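PDB 4TKD: crossover junction endodeoxyribonuclease Hjc from Sulfolobus solfataricus, which resolves Holliday junctions formed during genetic recombination, cutting four-way DNA with paired nicks in opposing strands in a magnesium-dependent reaction. Local coordinates for residues 54-59 / 88-93; 97-102 / 118-123; 24-29 / 41-46. All blocks are in the same frame, centred on the assembly; numbering follows the deposited sequence.

Contact 1: 54-59 / 88-93; sequences IEMKSR and GVKKPG
M56 lies over G88 and the stem of K90. M56 CB meets the end of the lysine, 3.7 Å from K90 NZ. With CG anti to the carbonyl carbon (chi1 -65°) and further bends beyond it, the chain curls back onto the neighbouring strand: M56 SD sits 4.1 Å from G88 CA, while M56 CE closes to 3.6 Å from G88 O and 3.8 Å from K90 CG. The two side chains thus cross at about a right angle. Strands 50-58 and 84-90 are adjacent and parallel in the PD-(D/E)XK nuclease sheet, joined through helix 68-81. E55 and K57 supply the E-X-K part of the signature; E55, an inferred magnesium ligand, accepts a hydrogen bond at OE1 from D42 N, and K57 is predicted to stabilise the transition state. The backbone ladder runs from G88 N to E55 O (2.7 Å), from K57 N to G88 O, then from K90 N to K57 O, this last nearly straight at the hydrogen (176°). Replacing M56 by an alanine is likely to leave K90 CG and G88 O without the methyl that packs on them. R59 CG reaches V89 CG1 at 3.7 Å; V89 lies on the K57 face, and I64 packs on all three.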
loop_
_atom_site.group_PDB
_atom_site.type_symbol
_atom_site.label_atom_id
_atom_site.label_comp_id
_atom_site.label_asym_id
_atom_site.label_seq_id
_atom_site.Cartn_x
_atom_site.Cartn_y
_atom_site.Cartn_z
ATOM N N ILE C 54 -12.766 -2.282 -8.605
ATOM C CA ILE C 54 -12.476 -2.886 -9.905
ATOM C C ILE C 54 -12.996 -2.034 -11.051
ATOM O O ILE C 54 -14.181 -1.708 -11.085
ATOM C CB ILE C 54 -13.041 -4.354 -9.943
ATOM C CG1 ILE C 54 -12.399 -5.241 -8.844
ATOM C CG2 ILE C 54 -12.849 -4.996 -11.325
ATOM C CD1 ILE C 54 -13.260 -6.371 -8.364
ATOM N N GLU C 55 -12.111 -1.697 -11.995
ATOM C CA GLU C 55 -12.452 -0.972 -13.214
ATOM C C GLU C 55 -12.434 -1.975 -14.373
ATOM O O GLU C 55 -11.404 -2.611 -14.613
ATOM C CB GLU C 55 -11.494 0.215 -13.472
ATOM C CG GLU C 55 -11.998 1.181 -14.545
ATOM C CD GLU C 55 -13.222 2.018 -14.232
ATOM O OE1 GLU C 55 -13.826 1.863 -13.145
ATOM O OE2 GLU C 55 -13.573 2.860 -15.083
ATOM N N MET C 56 -13.589 -2.168 -15.035
ATOM C CA MET C 56 -13.731 -3.116 -16.140
ATOM C C MET C 56 -13.184 -2.515 -17.396
ATOM O O MET C 56 -13.524 -1.369 -17.726
ATOM C CB MET C 56 -15.197 -3.508 -16.380
ATOM C CG MET C 56 -15.865 -4.279 -15.245
ATOM S SD MET C 56 -14.945 -5.716 -14.616
ATOM C CE MET C 56 -14.879 -6.771 -16.084
ATOM N N LYS C 57 -12.348 -3.265 -18.110
ATOM C CA LYS C 57 -11.776 -2.798 -19.370
ATOM C C LYS C 57 -11.514 -3.961 -20.321
ATOM O O LYS C 57 -11.086 -5.023 -19.880
ATOM C CB LYS C 57 -10.490 -1.981 -19.134
ATOM C CG LYS C 57 -10.701 -0.515 -18.752
ATOM C CD LYS C 57 -11.286 0.317 -19.888
ATOM C CE LYS C 57 -11.818 1.637 -19.410
ATOM N NZ LYS C 57 -13.104 1.496 -18.672
ATOM N N SER C 58 -11.765 -3.752 -21.623
ATOM C CA SER C 58 -11.557 -4.769 -22.656
ATOM C C SER C 58 -10.133 -4.783 -23.226
ATOM O O SER C 58 -9.465 -3.738 -23.251
ATOM C CB SER C 58 -12.579 -4.607 -23.778
ATOM O OG SER C 58 -12.435 -3.354 -24.423
ATOM N N ARG C 59 -9.673 -5.981 -23.664
ATOM C CA ARG C 59 -8.377 -6.212 -24.317
ATOM C C ARG C 59 -8.549 -5.886 -25.807
ATOM O O ARG C 59 -9.385 -6.495 -26.480
ATOM C CB ARG C 59 -7.918 -7.667 -24.137
ATOM C CG ARG C 59 -6.990 -7.859 -22.963
ATOM C CD ARG C 59 -5.651 -8.439 -23.378
ATOM N NE ARG C 59 -4.843 -8.798 -22.212
ATOM C CZ ARG C 59 -3.896 -8.030 -21.681
ATOM N NH1 ARG C 59 -3.606 -6.851 -22.220
ATOM N NH2 ARG C 59 -3.228 -8.437 -20.609
ATOM N N GLY C 88 -10.198 -5.030 -14.113
ATOM C CA GLY C 88 -10.877 -6.292 -14.368
ATOM C C GLY C 88 -10.901 -6.498 -15.861
ATOM O O GLY C 88 -11.488 -5.685 -16.579
ATOM N N VAL C 89 -10.215 -7.532 -16.348
ATOM C CA VAL C 89 -10.141 -7.775 -17.788
ATOM C C VAL C 89 -11.478 -8.338 -18.338
ATOM O O VAL C 89 -11.910 -9.421 -17.936
ATOM C CB VAL C 89 -8.884 -8.588 -18.228
ATOM C CG1 VAL C 89 -8.678 -8.486 -19.729
ATOM C CG2 VAL C 89 -7.618 -8.134 -17.488
ATOM N N LYS C 90 -12.141 -7.557 -19.220
ATOM C CA LYS C 90 -13.413 -7.879 -19.901
ATOM C C LYS C 90 -13.135 -8.914 -21.026
ATOM O O LYS C 90 -13.064 -8.570 -22.220
ATOM C CB LYS C 90 -14.011 -6.592 -20.509
ATOM C CG LYS C 90 -15.221 -5.998 -19.822
ATOM C CD LYS C 90 -15.735 -4.839 -20.669
ATOM C CE LYS C 90 -17.188 -4.504 -20.415
ATOM N NZ LYS C 90 -17.355 -3.457 -19.369
ATOM N N LYS C 91 -12.918 -10.177 -20.621
ATOM C CA LYS C 91 -12.619 -11.287 -21.534
ATOM C C LYS C 91 -13.280 -12.595 -21.058
ATOM O O LYS C 91 -13.535 -12.733 -19.855
ATOM C CB LYS C 91 -11.094 -11.450 -21.740
ATOM C CG LYS C 91 -10.312 -11.889 -20.512
ATOM C CD LYS C 91 -8.860 -12.171 -20.847
ATOM C CE LYS C 91 -8.509 -13.633 -20.702
ATOM N NZ LYS C 91 -8.444 -14.066 -19.277
ATOM N N PRO C 92 -13.568 -13.577 -21.954
ATOM C CA PRO C 92 -14.172 -14.824 -21.467
ATOM C C PRO C 92 -13.152 -15.694 -20.746
ATOM O O PRO C 92 -11.944 -15.468 -20.844
ATOM C CB PRO C 92 -14.731 -15.483 -22.735
ATOM C CG PRO C 92 -13.925 -14.936 -23.853
ATOM C CD PRO C 92 -13.317 -13.628 -23.413
ATOM N N GLY C 93 -13.660 -16.646 -19.984
ATOM C CA GLY C 93 -12.838 -17.564 -19.221
ATOM C C GLY C 93 -12.385 -17.025 -17.887
ATOM O O GLY C 93 -13.168 -16.404 -17.162
#

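Contact 2: 97-102 / 118-123; sequences FIPFEK and EGLDLE
F97 and L120 exchange a pair of short backbone hydrogen bonds. F97 N reaches L120 O at 2.7 Å; the return bond, L120 N to F97 O, is equally short and almost straight (175°). Beside this bridge, G119 CA approaches F97 O to 3.4 Å in a CA-H...O contact, and the place where a beta-carbon would sit is already taken by that oxygen. The F97 ring, its CG anti to the carbonyl carbon (chi1 -55°), runs on along the 118-123 chain. D121 C meets it at the edge, in plane, and F97 CZ lies 3.8 Å from L122 CD1, the two side chains being side by side and pointing the same way. P99 CG also touches L120 CD1 directly, at 4.2 Å. In the next shell, L125 of helix 122-133 adds to the packing on F97. D121 positions the start of that helix, its OD1 receiving the backbone N of D124. K102 NZ bonds to E130 O of the second subunit, whose A131 also packs on P99. The arrangement is a single antiparallel bridge at the edge strand of the central sheet, leading straight into an N-capped helix.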
loop_
_atom_site.group_PDB
_atom_site.type_symbol
_atom_site.label_atom_id
_atom_site.label_comp_id
_atom_site.label_asym_id
_atom_site.label_seq_id
_atom_site.Cartn_x
_atom_site.Cartn_y
_atom_site.Cartn_z
ATOM N N PHE C 97 -7.397 -10.001 -12.875
ATOM C CA PHE C 97 -7.382 -8.686 -12.270
ATOM C C PHE C 97 -5.951 -8.153 -12.235
ATOM O O PHE C 97 -5.062 -8.790 -11.666
ATOM C CB PHE C 97 -7.973 -8.752 -10.851
ATOM C CG PHE C 97 -9.353 -9.338 -10.789
ATOM C CD1 PHE C 97 -10.482 -8.540 -10.961
ATOM C CD2 PHE C 97 -9.535 -10.689 -10.578
ATOM C CE1 PHE C 97 -11.760 -9.097 -10.962
ATOM C CE2 PHE C 97 -10.814 -11.242 -10.562
ATOM C CZ PHE C 97 -11.916 -10.447 -10.768
ATOM N N ILE C 98 -5.741 -6.990 -12.848
ATOM C CA ILE C 98 -4.437 -6.336 -12.897
ATOM C C ILE C 98 -4.356 -5.231 -11.847
ATOM O O ILE C 98 -5.126 -4.274 -11.936
ATOM C CB ILE C 98 -4.086 -5.846 -14.334
ATOM C CG1 ILE C 98 -3.992 -7.049 -15.299
ATOM C CG2 ILE C 98 -2.790 -5.027 -14.351
ATOM C CD1 ILE C 98 -4.232 -6.717 -16.782
ATOM N N PRO C 99 -3.421 -5.323 -10.861
ATOM C CA PRO C 99 -3.273 -4.216 -9.887
ATOM C C PRO C 99 -2.946 -2.938 -10.646
ATOM O O PRO C 99 -2.110 -2.960 -11.553
ATOM C CB PRO C 99 -2.101 -4.657 -8.999
ATOM C CG PRO C 99 -2.000 -6.146 -9.208
ATOM C CD PRO C 99 -2.397 -6.364 -10.643
ATOM N N PHE C 100 -3.667 -1.841 -10.342
ATOM C CA PHE C 100 -3.501 -0.588 -11.053
ATOM C C PHE C 100 -2.078 -0.064 -11.138
ATOM O O PHE C 100 -1.743 0.592 -12.132
ATOM C CB PHE C 100 -4.451 0.486 -10.539
ATOM C CG PHE C 100 -5.014 1.300 -11.670
ATOM C CD1 PHE C 100 -6.028 0.790 -12.478
ATOM C CD2 PHE C 100 -4.534 2.576 -11.933
ATOM C CE1 PHE C 100 -6.548 1.548 -13.533
ATOM C CE2 PHE C 100 -5.056 3.335 -12.988
ATOM C CZ PHE C 100 -6.053 2.815 -13.783
ATOM N N GLU C 101 -1.250 -0.368 -10.113
ATOM C CA GLU C 101 0.166 0.024 -10.018
ATOM C C GLU C 101 1.066 -0.643 -11.062
ATOM O O GLU C 101 2.170 -0.157 -11.289
ATOM C CB GLU C 101 0.749 -0.175 -8.608
ATOM C CG GLU C 101 0.242 -1.394 -7.870
ATOM C CD GLU C 101 -0.940 -1.059 -6.991
ATOM O OE1 GLU C 101 -2.067 -1.097 -7.523
ATOM O OE2 GLU C 101 -0.737 -0.621 -5.834
ATOM N N LYS C 102 0.586 -1.722 -11.720
ATOM C CA LYS C 102 1.317 -2.428 -12.775
ATOM C C LYS C 102 1.184 -1.685 -14.103
ATOM O O LYS C 102 2.001 -1.916 -14.999
ATOM C CB LYS C 102 0.802 -3.872 -12.938
ATOM C CG LYS C 102 0.845 -4.710 -11.658
ATOM C CD LYS C 102 2.058 -5.618 -11.555
ATOM C CE LYS C 102 1.834 -6.980 -12.184
ATOM N NZ LYS C 102 2.789 -7.996 -11.656
ATOM N N GLU C 118 -0.140 -10.003 -17.425
ATOM C CA GLU C 118 -0.714 -11.050 -16.576
ATOM C C GLU C 118 -0.989 -10.599 -15.125
ATOM O O GLU C 118 -0.104 -10.036 -14.468
ATOM C CB GLU C 118 0.093 -12.370 -16.637
ATOM C CG GLU C 118 1.608 -12.250 -16.504
ATOM C CD GLU C 118 2.150 -11.977 -15.113
ATOM O OE1 GLU C 118 2.716 -10.880 -14.906
ATOM O OE2 GLU C 118 2.000 -12.853 -14.229
ATOM N N GLY C 119 -2.215 -10.841 -14.652
ATOM C CA GLY C 119 -2.633 -10.436 -13.313
ATOM C C GLY C 119 -2.962 -11.546 -12.332
ATOM O O GLY C 119 -2.380 -12.632 -12.380
ATOM N N LEU C 120 -3.894 -11.251 -11.417
ATOM C CA LEU C 120 -4.370 -12.156 -10.364
ATOM C C LEU C 120 -5.676 -12.785 -10.760
ATOM O O LEU C 120 -6.480 -12.143 -11.426
ATOM C CB LEU C 120 -4.612 -11.357 -9.059
ATOM C CG LEU C 120 -3.414 -10.638 -8.428
ATOM C CD1 LEU C 120 -3.871 -9.525 -7.529
ATOM C CD2 LEU C 120 -2.526 -11.605 -7.667
ATOM N N ASP C 121 -5.929 -14.009 -10.308
ATOM C CA ASP C 121 -7.240 -14.609 -10.495
ATOM C C ASP C 121 -8.071 -14.128 -9.278
ATOM O O ASP C 121 -7.512 -13.461 -8.394
ATOM C CB ASP C 121 -7.173 -16.141 -10.650
ATOM C CG ASP C 121 -6.749 -16.971 -9.445
ATOM O OD1 ASP C 121 -6.518 -16.383 -8.359
ATOM O OD2 ASP C 121 -6.654 -18.218 -9.586
ATOM N N LEU C 122 -9.381 -14.437 -9.228
ATOM C CA LEU C 122 -10.244 -13.976 -8.134
ATOM C C LEU C 122 -9.793 -14.395 -6.734
ATOM O O LEU C 122 -9.805 -13.575 -5.818
ATOM C CB LEU C 122 -11.710 -14.359 -8.375
ATOM C CG LEU C 122 -12.694 -13.763 -7.374
ATOM C CD1 LEU C 122 -13.424 -12.597 -7.977
ATOM C CD2 LEU C 122 -13.611 -14.840 -6.780
ATOM N N GLU C 123 -9.415 -15.657 -6.585
ATOM C CA GLU C 123 -9.004 -16.261 -5.329
ATOM C C GLU C 123 -7.781 -15.548 -4.761
ATOM O O GLU C 123 -7.778 -15.207 -3.572
ATOM C CB GLU C 123 -8.738 -17.774 -5.558
ATOM C CG GLU C 123 -9.008 -18.655 -4.354
ATOM C CD GLU C 123 -10.434 -18.658 -3.833
ATOM O OE1 GLU C 123 -11.378 -18.823 -4.640
ATOM O OE2 GLU C 123 -10.601 -18.513 -2.601
#

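Contact 3: 24-29 / 41-46; sequences FAVVRA and PDIIAL
V27 and I44 lie side by side and point the same way from an antiparallel pair, edge strand 25-28 and its neighbour 43-47, in the mixed sheet that forms the core of a PD-(D/E)XK nuclease. V27 CG1 stands between the backbone N and the carbonyl carbon (chi1 71°), a rotamer that brings it to 3.7 Å from I44 CB. A25 and L46 share this face but meet more loosely, with A25 CB 4.5 Å from L46 CB. F77 of helix 68-81 touches I44 here, and the third subunit packs on all four residues, its own V27 against I44.

On the reverse face the side chains meet differently. V26 and I43 approach at a slant, CG1 of V26 being 3.6 Å from CG2 of I43, while the other valine branch, CG2, turns to A45 CB. L19 of helix 10-21 covers V26, and E12 of that helix, an inferred magnesium ligand like D42, touches I43. Just before strand 25-28, F24 CD2 comes 3.7 Å from A45 CB, and L46 N lies at the edge of the F24 ring, in plane.

Two-way backbone bonds join A25 with L46 and V27 with I44. On the other side of strand 43-47, D42 and I43 both face I54 of the next strand in a classic beta bulge, and D42 OD2 accepts a hydrogen bond from M56 N. Toward the 24-29 side, A29 N still reaches D42 O at 2.9 Å, but the bond is bent (136°) and the donor stands above the carbonyl plane, while A29 CB rests 3.2 Å from P41 O.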
loop_
_atom_site.group_PDB
_atom_site.type_symbol
_atom_site.label_atom_id
_atom_site.label_comp_id
_atom_site.label_asym_id
_atom_site.label_seq_id
_atom_site.Cartn_x
_atom_site.Cartn_y
_atom_site.Cartn_z
ATOM N N PHE C 24 -18.716 -10.531 0.516
ATOM C CA PHE C 24 -18.538 -9.101 0.265
ATOM C C PHE C 24 -19.865 -8.410 0.019
ATOM O O PHE C 24 -20.744 -8.987 -0.625
ATOM C CB PHE C 24 -17.630 -8.862 -0.972
ATOM C CG PHE C 24 -16.145 -9.067 -0.774
ATOM C CD1 PHE C 24 -15.597 -10.340 -0.759
ATOM C CD2 PHE C 24 -15.290 -7.986 -0.632
ATOM C CE1 PHE C 24 -14.225 -10.529 -0.585
ATOM C CE2 PHE C 24 -13.920 -8.176 -0.425
ATOM C CZ PHE C 24 -13.397 -9.449 -0.402
ATOM N N ALA C 25 -19.971 -7.140 0.479
ATOM C CA ALA C 25 -21.074 -6.211 0.208
ATOM C C ALA C 25 -20.585 -5.543 -1.076
ATOM O O ALA C 25 -19.493 -4.958 -1.097
ATOM C CB ALA C 25 -21.210 -5.176 1.322
ATOM N N VAL C 26 -21.307 -5.770 -2.178
ATOM C CA VAL C 26 -20.876 -5.323 -3.500
ATOM C C VAL C 26 -21.877 -4.374 -4.131
ATOM O O VAL C 26 -23.086 -4.626 -4.115
ATOM C CB VAL C 26 -20.535 -6.509 -4.457
ATOM C CG1 VAL C 26 -19.858 -6.021 -5.730
ATOM C CG2 VAL C 26 -19.673 -7.565 -3.774
ATOM N N VAL C 27 -21.344 -3.303 -4.732
ATOM C CA VAL C 27 -22.116 -2.291 -5.424
ATOM C C VAL C 27 -21.479 -1.997 -6.787
ATOM O O VAL C 27 -20.258 -2.029 -6.924
ATOM C CB VAL C 27 -22.334 -1.018 -4.534
ATOM C CG1 VAL C 27 -21.058 -0.220 -4.339
ATOM C CG2 VAL C 27 -23.425 -0.128 -5.083
ATOM N N ARG C 28 -22.319 -1.696 -7.780
ATOM C CA ARG C 28 -21.890 -1.311 -9.114
ATOM C C ARG C 28 -21.872 0.222 -9.192
ATOM O O ARG C 28 -22.488 0.902 -8.365
ATOM C CB ARG C 28 -22.844 -1.887 -10.159
ATOM C CG ARG C 28 -22.625 -3.374 -10.434
ATOM C CD ARG C 28 -23.808 -3.963 -11.184
ATOM N NE ARG C 28 -23.449 -4.410 -12.533
ATOM C CZ ARG C 28 -23.668 -5.634 -13.009
ATOM N NH1 ARG C 28 -24.255 -6.554 -12.251
ATOM N NH2 ARG C 28 -23.310 -5.944 -14.248
ATOM N N ALA C 29 -21.176 0.780 -10.164
ATOM C CA ALA C 29 -21.201 2.230 -10.260
ATOM C C ALA C 29 -22.457 2.645 -11.047
ATOM O O ALA C 29 -22.826 1.951 -11.999
ATOM C CB ALA C 29 -19.955 2.737 -10.947
ATOM N N PRO C 41 -15.141 3.801 -9.608
ATOM C CA PRO C 41 -14.869 2.418 -10.083
ATOM C C PRO C 41 -16.156 1.608 -10.345
ATOM O O PRO C 41 -17.151 1.775 -9.627
ATOM C CB PRO C 41 -14.036 1.817 -8.946
ATOM C CG PRO C 41 -13.448 3.012 -8.236
ATOM C CD PRO C 41 -14.509 4.052 -8.297
ATOM N N ASP C 42 -16.150 0.769 -11.408
ATOM C CA ASP C 42 -17.275 -0.076 -11.849
ATOM C C ASP C 42 -17.819 -0.949 -10.768
ATOM O O ASP C 42 -19.035 -1.117 -10.685
ATOM C CB ASP C 42 -16.900 -0.943 -13.072
ATOM C CG ASP C 42 -16.615 -0.113 -14.305
ATOM O OD1 ASP C 42 -17.414 0.800 -14.604
ATOM O OD2 ASP C 42 -15.596 -0.374 -14.969
ATOM N N ILE C 43 -16.927 -1.512 -9.943
ATOM C CA ILE C 43 -17.304 -2.402 -8.859
ATOM C C ILE C 43 -16.599 -1.969 -7.600
ATOM O O ILE C 43 -15.371 -1.768 -7.599
ATOM C CB ILE C 43 -16.968 -3.882 -9.192
ATOM C CG1 ILE C 43 -17.671 -4.383 -10.481
ATOM C CG2 ILE C 43 -17.275 -4.806 -7.994
ATOM C CD1 ILE C 43 -17.070 -5.698 -11.076
ATOM N N ILE C 44 -17.383 -1.841 -6.524
ATOM C CA ILE C 44 -16.874 -1.534 -5.207
ATOM C C ILE C 44 -17.303 -2.701 -4.344
ATOM O O ILE C 44 -18.494 -2.979 -4.234
ATOM C CB ILE C 44 -17.366 -0.168 -4.660
ATOM C CG1 ILE C 44 -16.821 0.973 -5.510
ATOM C CG2 ILE C 44 -16.956 0.021 -3.192
ATOM C CD1 ILE C 44 -17.641 2.240 -5.418
ATOM N N ALA C 45 -16.334 -3.417 -3.785
ATOM C CA ALA C 45 -16.614 -4.564 -2.934
ATOM C C ALA C 45 -16.034 -4.314 -1.558
ATOM O O ALA C 45 -14.887 -3.898 -1.429
ATOM C CB ALA C 45 -16.042 -5.831 -3.543
ATOM N N LEU C 46 -16.853 -4.514 -0.539
ATOM C CA LEU C 46 -16.464 -4.239 0.836
ATOM C C LEU C 46 -16.688 -5.445 1.731
ATOM O O LEU C 46 -17.732 -6.097 1.642
ATOM C CB LEU C 46 -17.269 -3.048 1.396
ATOM C CG LEU C 46 -17.494 -1.835 0.497
ATOM C CD1 LEU C 46 -18.649 -0.951 1.048
ATOM C CD2 LEU C 46 -16.169 -1.049 0.267
#

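In the fold
All three contacts reach one mixed sheet but sample different parts of it. Contact 3, the most buried, pairs its outer strand 25-28 with 43-47; contact 1 joins the parallel strands 50-58 and 84-90 in the middle and reaches the surface at K90; contact 2 ties the opposite edge strand, 97-99, to the C-terminal helix. Contacts 3 and 1 meet at the inferred metal site, where D42 and E55 come together. Contacts 1 and 2 touch through V89 on I98 and through I54 and G88 on F97. Contacts 2 and 3, with centres about 17 Å apart, do not touch, and different subunits pack against them. Aliphatic pairs dominate contact 3; contact 1 combines a backbone ladder with M56 crossing K90, and contact 2 a single bridge with an aromatic ring.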